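Local coordinates for putative phophotriesterase (Proteus mirabilis, PDB 3RHG), which belongs to the phosphotriesterase family of amidohydrolases, carries two zinc ions in its active site and probably hydrolyses ester bonds, at residues 24-28 and 107-111. Residues are numbered along the deposited sequence; the frame is centred on the assembly and turned at random. Where two conformers were deposited one is given.
Sequences EHLFN and KLKQV. With ZN (zinc ion), chain B.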
loop_
_atom_site.group_PDB
_atom_site.type_symbol
_atom_site.label_atom_id
_atom_site.label_comp_id
_atom_site.label_asym_id
_atom_site.label_seq_id
_atom_site.Cartn_x
_atom_site.Cartn_y
_atom_site.Cartn_z
ATOM N N GLU A 24 18.120 -2.482 8.628
ATOM C CA GLU A 24 16.888 -2.559 9.424
ATOM C C GLU A 24 17.109 -1.756 10.693
ATOM O O GLU A 24 18.237 -1.362 10.979
ATOM C CB GLU A 24 16.583 -4.036 9.787
ATOM C CG GLU A 24 16.486 -4.951 8.589
ATOM C CD GLU A 24 15.313 -4.623 7.700
ATOM O OE1 GLU A 24 14.356 -3.917 8.141
ATOM O OE2 GLU A 24 15.343 -5.068 6.537
ATOM N N HIS A 25 16.044 -1.517 11.450
ATOM C CA HIS A 25 16.198 -0.994 12.803
ATOM C C HIS A 25 15.475 -1.892 13.767
ATOM O O HIS A 25 14.265 -2.015 13.689
ATOM C CB HIS A 25 15.727 0.464 12.908
ATOM C CG HIS A 25 16.423 1.347 11.922
ATOM N ND1 HIS A 25 17.626 1.957 12.198
ATOM C CD2 HIS A 25 16.143 1.631 10.626
ATOM C CE1 HIS A 25 18.037 2.625 11.136
ATOM N NE2 HIS A 25 17.151 2.452 10.167
ATOM N N LEU A 26 16.231 -2.567 14.628
ATOM C CA LEU A 26 15.617 -3.376 15.683
ATOM C C LEU A 26 15.180 -2.504 16.851
ATOM O O LEU A 26 14.047 -2.623 17.311
ATOM C CB LEU A 26 16.561 -4.479 16.180
ATOM C CG LEU A 26 16.619 -5.703 15.252
ATOM C CD1 LEU A 26 17.122 -5.288 13.861
ATOM C CD2 LEU A 26 17.480 -6.830 15.851
ATOM N N PHE A 27 16.095 -1.651 17.318
ATOM C CA PHE A 27 15.843 -0.738 18.433
ATOM C C PHE A 27 16.222 0.676 18.017
ATOM O O PHE A 27 17.382 0.967 17.678
ATOM C CB PHE A 27 16.615 -1.178 19.683
ATOM C CG PHE A 27 16.275 -2.581 20.119
ATOM C CD1 PHE A 27 15.087 -2.834 20.808
ATOM C CD2 PHE A 27 17.118 -3.652 19.826
ATOM C CE1 PHE A 27 14.735 -4.113 21.188
ATOM C CE2 PHE A 27 16.774 -4.943 20.205
ATOM C CZ PHE A 27 15.580 -5.180 20.885
ATOM N N ASN A 28 15.213 1.539 17.990
ATOM C CA ASN A 28 15.394 2.935 17.681
ATOM C C ASN A 28 14.300 3.703 18.397
ATOM O O ASN A 28 13.296 3.125 18.815
ATOM C CB ASN A 28 15.392 3.189 16.158
ATOM C CG ASN A 28 14.028 2.923 15.503
ATOM O OD1 ASN A 28 13.333 1.957 15.832
ATOM N ND2 ASN A 28 13.647 3.787 14.575
ATOM N N LYS A 107 20.324 -4.291 24.204
ATOM C CA LYS A 107 19.203 -5.071 23.679
ATOM C C LYS A 107 19.529 -5.827 22.383
ATOM O O LYS A 107 19.012 -6.934 22.169
ATOM C CB LYS A 107 17.935 -4.221 23.543
ATOM C CG LYS A 107 17.335 -3.874 24.898
ATOM C CD LYS A 107 16.041 -3.107 24.795
ATOM C CE LYS A 107 15.528 -2.716 26.190
ATOM N NZ LYS A 107 16.455 -1.803 26.958
ATOM N N LEU A 108 20.376 -5.247 21.525
ATOM C CA LEU A 108 20.806 -5.950 20.316
ATOM C C LEU A 108 21.499 -7.261 20.708
ATOM O O LEU A 108 21.219 -8.311 20.128
ATOM C CB LEU A 108 21.727 -5.076 19.458
ATOM C CG LEU A 108 21.054 -3.889 18.735
ATOM C CD1 LEU A 108 22.112 -3.001 18.095
ATOM C CD2 LEU A 108 20.028 -4.338 17.700
ATOM N N LYS A 109 22.407 -7.207 21.676
ATOM C CA LYS A 109 23.071 -8.420 22.171
ATOM C C LYS A 109 22.068 -9.423 22.747
ATOM O O LYS A 109 22.162 -10.638 22.501
ATOM C CB LYS A 109 24.114 -8.067 23.232
ATOM C CG LYS A 109 24.647 -9.264 24.008
ATOM C CD LYS A 109 25.796 -8.839 24.915
ATOM C CE LYS A 109 26.543 -10.040 25.494
ATOM N NZ LYS A 109 25.963 -10.477 26.784
ATOM N N GLN A 110 21.115 -8.926 23.532
ATOM C CA GLN A 110 20.101 -9.791 24.130
ATOM C C GLN A 110 19.328 -10.546 23.053
ATOM O O GLN A 110 19.053 -11.748 23.179
ATOM C CB GLN A 110 19.139 -8.976 25.002
ATOM C CG GLN A 110 19.733 -8.521 26.341
ATOM C CD GLN A 110 18.973 -7.351 26.954
ATOM O OE1 GLN A 110 17.746 -7.307 26.928
ATOM N NE2 GLN A 110 19.707 -6.397 27.501
ATOM N N VAL A 111 18.959 -9.835 21.997
ATOM C CA VAL A 111 18.223 -10.469 20.902
ATOM C C VAL A 111 19.054 -11.545 20.196
ATOM O O VAL A 111 18.559 -12.634 19.868
ATOM C CB VAL A 111 17.736 -9.414 19.878
ATOM C CG1 VAL A 111 17.298 -10.089 18.572
ATOM C CG2 VAL A 111 16.618 -8.595 20.496
HETATM ZN ZN ZN B . 17.317 3.123 8.296
#
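F27 lays one face of its ring against helix 105-115, where K107 CB sits 3.7 Å from the ring centroid and only 14° off the ring normal, a CH-pi contact. The aliphatic part of K107 continues alongside the ring, with CD 4.0 Å from F27 CE1, and its NZ forms a salt bridge with D104. Two more helix side chains meet the ring at its edge, close to its plane: L108 CD2 lies 3.7 Å from F27 CD2, and V111 CG2 is 3.6 Å from F27 CZ. CB of F27 points toward the helix, and with CG anti to the carbonyl carbon (chi1 -58°) the ring stands beside K107. L108 CD2 does double duty, since it also packs 3.8 Å from L26 CB, while L26 CD2 reaches V111 CG1 more loosely at 4.2 Å. The ring also lies against a backbone oxygen, with K107 O 3.6 Å from F27 CE2. Next to L26 in the chain, H25 turns the other way and binds a zinc ion through NE2 at 2.0 Å, a metal that H23, E166 and D294 also bind. The contact packs the loop after strand 19-24, the first strand of the (beta/alpha)8 barrel, against the helix between strands 89-94 and 118-123. L26 rests on I92 of strand 89-94, L108 reaches V119 and A121 of strand 118-123, and helix 74-86 touches F27 through V77 and V111 through I74 and L81.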